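Local coordinates for galactose-binding-like protein (Bacteroides thetaiotaomicron, PDB 7M1B) that is a SusE-like, galactose-binding-like protein that probably binds glycans and may have a degradative capacity, at residues A[274-277]-A[281-284]; A[316-321]-A[361-366]. One frame throughout, in Å; residues are numbered along the deposited sequence.

Contact 1: residues A[274-277]-A[281-284]; sequences WQRS and SYYY. With EDO (1,2-ethanediol), chain B.
Gln275 reaches across to the backbone at Tyr283 and Tyr284 with its carboxamide, whose OE1 accepts a hydrogen bond from Tyr284 N at 2.7 Å. The bond is nearly straight (158°) and lies in the carbonyl plane, while NE2, hydrogen-bonded to Glu341, sits 3.5 Å from CE1 of Tyr284, over the rim of one ring face. The amide stands nearly upright on the Tyr284 ring (83°), and the hydrogen bonds of OE1 and NE2 hold both of its ends. Tyr283 packs beside the glutamine: CD1 lies 3.6 Å from Gln275 CB, and CE1 and OH meet Ser277 CB. A water at the ring edge joins Tyr283 OH to Gln275 O. Both segments belong to one loop between strands 256-274 and 289-290 of the beta-rich C-terminal domain, assigned by sequence to the galactose-binding-domain clan, and the loop folds back on itself here, with a weak hydrogen bond from Tyr282 N to Ser277 O. Arg276, with CG anti to the backbone N, bends at its next two torsions so that Tyr282 CD2 lies over the centre of its guanidinium, 3.4 Å from CZ, the planes 29° apart. Its NH2 hydrogen-bonds Ala286 O, and NH1 gives a 2.9 Å hydrogen bond to O2 of an ethanediol probably from the crystallisation liquor. A leucine in its place, lacking the guanidinium, would probably leave Ala286 O without this donor and Tyr282 without its flat neighbour.

Contact 2: residues A[316-321]-A[361-366]; sequences CESIKP and STHDGA
His363 and Ser318 face each other where two strands give way to loop, their CA atoms 8.4 Å apart, too far for the backbones to pair directly. Residues 316-317 end strand 311-317, and 361-362 end the weakly bonded tail of strand 352-362. Beyond the latter the chain turns sharply: Asp364 OD1 accepts from Ala366 N at 2.9 Å, an Asx turn in which the nitrogen sits above the carboxylate plane, and Thr362 OG1 donates to Ala366 O across the same bend. Between the two segments run residues 288-292, which bond to both backbones: Lys290 to Ser318 and Ser361, and Ala288 to His363. In this antiparallel sheet of the C-terminal domain, strand 292-297 likewise pairs with both 311-317 and 352-362, and the serine-histidine contact joins the loops that follow these two strands, just beyond their ends. The imidazole comes edge-on, with NE2 donating to Ser318 OG at 2.9 Å and the oxygen only 2° out of the ring plane. Beside this bond CE1 lies 3.1 Å from Ser318 O. A chi1 of 168° turns the Ser318 hydroxyl toward the histidine, and Glu341 also hydrogen-bonds this oxygen, which probably helps to hold it there.

How the contacts relate
Tyr284 joins the two contacts, whose centres lie 11 Å apart: its OH meets Ile319 O at 2.7 Å, a probable hydrogen bond, and its ring meets that of His363 edge-to-face. Glu341 is a second tie, serving a side chain of each. Contact 1 is the more buried and the broader, with 404 Å² against 122 Å², and is made within a single loop; contact 2 is partly buried and brings together strand ends forty residues apart in sequence. Their chemistry differs accordingly. Residues 274-277 and 281-284 combine a side-chain-to-backbone hydrogen bond and bridging waters with aromatic, amide and guanidinium packing, whereas 316-321 and 361-366 depend on one side-chain hydrogen bond.

Contact 1: residues A[274-277]-A[281-284]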
loop_
_atom_site.group_PDB
_atom_site.type_symbol
_atom_site.label_atom_id
_atom_site.label_comp_id
_atom_site.label_asym_id
_atom_site.label_seq_id
_atom_site.Cartn_x
_atom_site.Cartn_y
_atom_site.Cartn_z
ATOM N N TRP A 274 0.396 10.752 -8.679
ATOM C CA TRP A 274 -0.060 11.843 -9.522
ATOM C C TRP A 274 -0.412 11.388 -10.920
ATOM O O TRP A 274 0.346 10.635 -11.515
ATOM C CB TRP A 274 1.042 12.904 -9.699
ATOM C CG TRP A 274 1.268 13.713 -8.450
ATOM C CD1 TRP A 274 0.794 14.975 -8.239
ATOM C CD2 TRP A 274 2.155 13.406 -7.365
ATOM N NE1 TRP A 274 1.328 15.494 -7.081
ATOM C CE2 TRP A 274 2.161 14.546 -6.522
ATOM C CE3 TRP A 274 2.905 12.277 -6.984
ATOM C CZ2 TRP A 274 2.884 14.583 -5.308
ATOM C CZ3 TRP A 274 3.672 12.349 -5.823
ATOM C CH2 TRP A 274 3.647 13.474 -4.992
ATOM N N GLN A 275 -1.579 11.880 -11.408
ATOM C CA GLN A 275 -1.998 11.647 -12.777
ATOM C C GLN A 275 -1.224 12.582 -13.736
ATOM O O GLN A 275 -0.807 13.684 -13.351
ATOM C CB GLN A 275 -3.485 12.019 -12.956
ATOM C CG GLN A 275 -4.410 11.042 -12.200
ATOM C CD GLN A 275 -5.818 11.594 -12.238
ATOM O OE1 GLN A 275 -6.318 12.027 -13.280
ATOM N NE2 GLN A 275 -6.467 11.548 -11.081
ATOM N N ARG A 276 -1.119 12.156 -15.018
ATOM C CA ARG A 276 -0.519 13.051 -16.031
ATOM C C ARG A 276 -1.522 14.207 -16.189
ATOM O O ARG A 276 -2.754 14.052 -16.157
ATOM C CB ARG A 276 -0.399 12.255 -17.362
ATOM C CG ARG A 276 -0.020 13.124 -18.564
ATOM C CD ARG A 276 -1.240 13.635 -19.313
ATOM N NE ARG A 276 -1.991 12.502 -19.933
ATOM C CZ ARG A 276 -1.778 12.066 -21.199
ATOM N NH1 ARG A 276 -0.905 12.710 -22.016
ATOM N NH2 ARG A 276 -2.436 11.014 -21.589
ATOM N N SER A 277 -0.983 15.425 -16.406
ATOM C CA SER A 277 -1.764 16.638 -16.240
ATOM C C SER A 277 -1.688 17.537 -17.468
ATOM O O SER A 277 -2.734 17.840 -18.045
ATOM C CB SER A 277 -1.302 17.335 -14.989
ATOM O OG SER A 277 0.106 17.630 -15.166
ATOM N N SER A 281 -6.042 19.503 -18.235
ATOM C CA SER A 281 -7.169 18.976 -18.993
ATOM C C SER A 281 -7.098 17.455 -19.137
ATOM O O SER A 281 -8.084 16.831 -19.486
ATOM C CB SER A 281 -7.280 19.609 -20.358
ATOM O OG SER A 281 -6.152 19.272 -21.132
ATOM N N TYR A 282 -5.942 16.857 -18.843
ATOM C CA TYR A 282 -5.772 15.403 -18.954
ATOM C C TYR A 282 -6.166 14.628 -17.705
ATOM O O TYR A 282 -6.125 13.397 -17.686
ATOM C CB TYR A 282 -4.358 15.045 -19.402
ATOM C CG TYR A 282 -4.225 15.271 -20.875
ATOM C CD1 TYR A 282 -3.840 16.536 -21.365
ATOM C CD2 TYR A 282 -4.296 14.203 -21.771
ATOM C CE1 TYR A 282 -3.716 16.745 -22.740
ATOM C CE2 TYR A 282 -4.250 14.409 -23.147
ATOM C CZ TYR A 282 -3.858 15.675 -23.629
ATOM O OH TYR A 282 -3.753 15.876 -24.995
ATOM N N TYR A 283 -6.442 15.356 -16.616
ATOM C CA TYR A 283 -6.900 14.632 -15.441
ATOM C C TYR A 283 -8.179 13.835 -15.705
ATOM O O TYR A 283 -9.102 14.246 -16.444
ATOM C CB TYR A 283 -7.068 15.570 -14.219
ATOM C CG TYR A 283 -5.799 16.149 -13.653
ATOM C CD1 TYR A 283 -4.655 15.358 -13.478
ATOM C CD2 TYR A 283 -5.754 17.481 -13.214
ATOM C CE1 TYR A 283 -3.493 15.900 -12.921
ATOM C CE2 TYR A 283 -4.594 18.026 -12.634
ATOM C CZ TYR A 283 -3.498 17.212 -12.422
ATOM O OH TYR A 283 -2.330 17.725 -11.907
ATOM N N TYR A 284 -8.237 12.685 -15.059
ATOM C CA TYR A 284 -9.436 11.844 -14.977
ATOM C C TYR A 284 -9.865 11.367 -16.383
ATOM O O TYR A 284 -11.056 11.188 -16.646
ATOM C CB TYR A 284 -10.561 12.628 -14.270
ATOM C CG TYR A 284 -10.223 12.849 -12.821
ATOM C CD1 TYR A 284 -10.238 11.804 -11.902
ATOM C CD2 TYR A 284 -9.918 14.120 -12.407
ATOM C CE1 TYR A 284 -9.913 12.013 -10.561
ATOM C CE2 TYR A 284 -9.567 14.347 -11.074
ATOM C CZ TYR A 284 -9.625 13.299 -10.150
ATOM O OH TYR A 284 -9.286 13.472 -8.836
HETATM C C1 EDO B . 2.029 12.974 -25.296
HETATM O O1 EDO B . 1.232 14.117 -25.005
HETATM C C2 EDO B . 1.461 11.773 -24.629
HETATM O O2 EDO B . 0.006 11.665 -24.552
HETATM O O HOH W 1 -0.500 15.717 -11.560
HETATM O O HOH W 2 -4.053 11.549 -18.165
#

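Contact 2: residues A[316-321]-A[361-366]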
loop_
_atom_site.group_PDB
_atom_site.type_symbol
_atom_site.label_atom_id
_atom_site.label_comp_id
_atom_site.label_asym_id
_atom_site.label_seq_id
_atom_site.Cartn_x
_atom_site.Cartn_y
_atom_site.Cartn_z
ATOM N N CYS A 316 -6.861 0.227 -3.939
ATOM C CA CYS A 316 -6.789 1.656 -4.107
ATOM C C CYS A 316 -7.858 2.138 -5.069
ATOM O O CYS A 316 -8.027 1.522 -6.137
ATOM C CB CYS A 316 -5.442 2.069 -4.700
ATOM S SG CYS A 316 -3.993 1.543 -3.751
ATOM N N GLU A 317 -8.445 3.283 -4.762
ATOM C CA GLU A 317 -9.364 3.960 -5.702
ATOM C C GLU A 317 -9.064 5.452 -5.771
ATOM O O GLU A 317 -9.144 6.167 -4.762
ATOM C CB GLU A 317 -10.833 3.681 -5.302
ATOM C CG GLU A 317 -11.785 4.436 -6.248
ATOM C CD GLU A 317 -13.251 4.103 -6.145
ATOM O OE1 GLU A 317 -13.566 3.331 -5.244
ATOM O OE2 GLU A 317 -14.063 4.598 -6.938
ATOM N N SER A 318 -8.717 5.925 -6.984
ATOM C CA SER A 318 -8.564 7.354 -7.241
ATOM C C SER A 318 -9.960 7.969 -7.324
ATOM O O SER A 318 -10.778 7.560 -8.152
ATOM C CB SER A 318 -7.811 7.517 -8.538
ATOM O OG SER A 318 -7.845 8.873 -9.013
ATOM N N ILE A 319 -10.228 8.952 -6.447
ATOM C CA ILE A 319 -11.512 9.656 -6.372
ATOM C C ILE A 319 -11.495 10.902 -7.257
ATOM O O ILE A 319 -10.517 11.673 -7.256
ATOM C CB ILE A 319 -11.811 10.005 -4.891
ATOM C CG1 ILE A 319 -11.971 8.718 -4.060
ATOM C CG2 ILE A 319 -13.094 10.815 -4.817
ATOM C CD1 ILE A 319 -12.843 7.658 -4.680
ATOM N N LYS A 320 -12.631 11.128 -7.978
ATOM C CA LYS A 320 -12.885 12.380 -8.694
ATOM C C LYS A 320 -13.830 13.221 -7.838
ATOM O O LYS A 320 -14.992 12.886 -7.766
ATOM C CB LYS A 320 -13.451 12.154 -10.094
ATOM C CG LYS A 320 -13.536 13.425 -10.930
ATOM C CD LYS A 320 -14.093 13.048 -12.338
ATOM C CE LYS A 320 -14.018 14.262 -13.265
ATOM N NZ LYS A 320 -14.567 13.920 -14.613
ATOM N N PRO A 321 -13.393 14.223 -7.058
ATOM C CA PRO A 321 -14.298 14.901 -6.099
ATOM C C PRO A 321 -15.662 15.329 -6.656
ATOM O O PRO A 321 -16.698 15.180 -5.995
ATOM C CB PRO A 321 -13.509 16.154 -5.695
ATOM C CG PRO A 321 -12.067 15.682 -5.756
ATOM C CD PRO A 321 -12.015 14.775 -6.997
ATOM N N SER A 361 -9.203 -0.712 -13.513
ATOM C CA SER A 361 -10.086 0.205 -14.250
ATOM C C SER A 361 -9.352 1.534 -14.517
ATOM O O SER A 361 -8.517 1.898 -13.659
ATOM C CB SER A 361 -11.456 0.345 -13.526
ATOM O OG SER A 361 -11.241 1.031 -12.282
ATOM N N THR A 362 -9.893 2.312 -15.474
ATOM C CA THR A 362 -9.426 3.674 -15.704
ATOM C C THR A 362 -10.604 4.645 -15.604
ATOM O O THR A 362 -11.773 4.195 -15.668
ATOM C CB THR A 362 -8.766 3.795 -17.076
ATOM O OG1 THR A 362 -9.755 3.326 -18.011
ATOM C CG2 THR A 362 -7.500 2.957 -17.192
ATOM N N HIS A 363 -10.330 5.929 -15.346
ATOM C CA HIS A 363 -11.385 6.914 -15.169
ATOM C C HIS A 363 -12.278 7.031 -16.417
ATOM O O HIS A 363 -13.511 7.103 -16.291
ATOM C CB HIS A 363 -10.814 8.286 -14.803
ATOM C CG HIS A 363 -10.483 8.367 -13.340
ATOM N ND1 HIS A 363 -11.468 8.274 -12.360
ATOM C CD2 HIS A 363 -9.291 8.384 -12.692
ATOM C CE1 HIS A 363 -10.893 8.419 -11.160
ATOM N NE2 HIS A 363 -9.550 8.525 -11.344
ATOM N N ASP A 364 -11.679 6.968 -17.619
ATOM C CA ASP A 364 -12.500 7.073 -18.859
ATOM C C ASP A 364 -12.896 5.706 -19.412
ATOM O O ASP A 364 -13.613 5.669 -20.441
ATOM C CB ASP A 364 -11.826 7.994 -19.902
ATOM C CG ASP A 364 -10.566 7.402 -20.536
ATOM O OD1 ASP A 364 -10.186 6.247 -20.227
ATOM O OD2 ASP A 364 -9.895 8.179 -21.304
ATOM N N GLY A 365 -12.467 4.617 -18.733
ATOM C CA GLY A 365 -12.752 3.256 -19.161
ATOM C C GLY A 365 -11.983 2.747 -20.359
ATOM O O GLY A 365 -12.075 1.568 -20.643
ATOM N N ALA A 366 -11.148 3.587 -21.021
ATOM C CA ALA A 366 -10.348 3.121 -22.147
ATOM C C ALA A 366 -9.168 2.264 -21.677
ATOM O O ALA A 366 -8.658 2.485 -20.557
ATOM C CB ALA A 366 -9.776 4.328 -22.891
#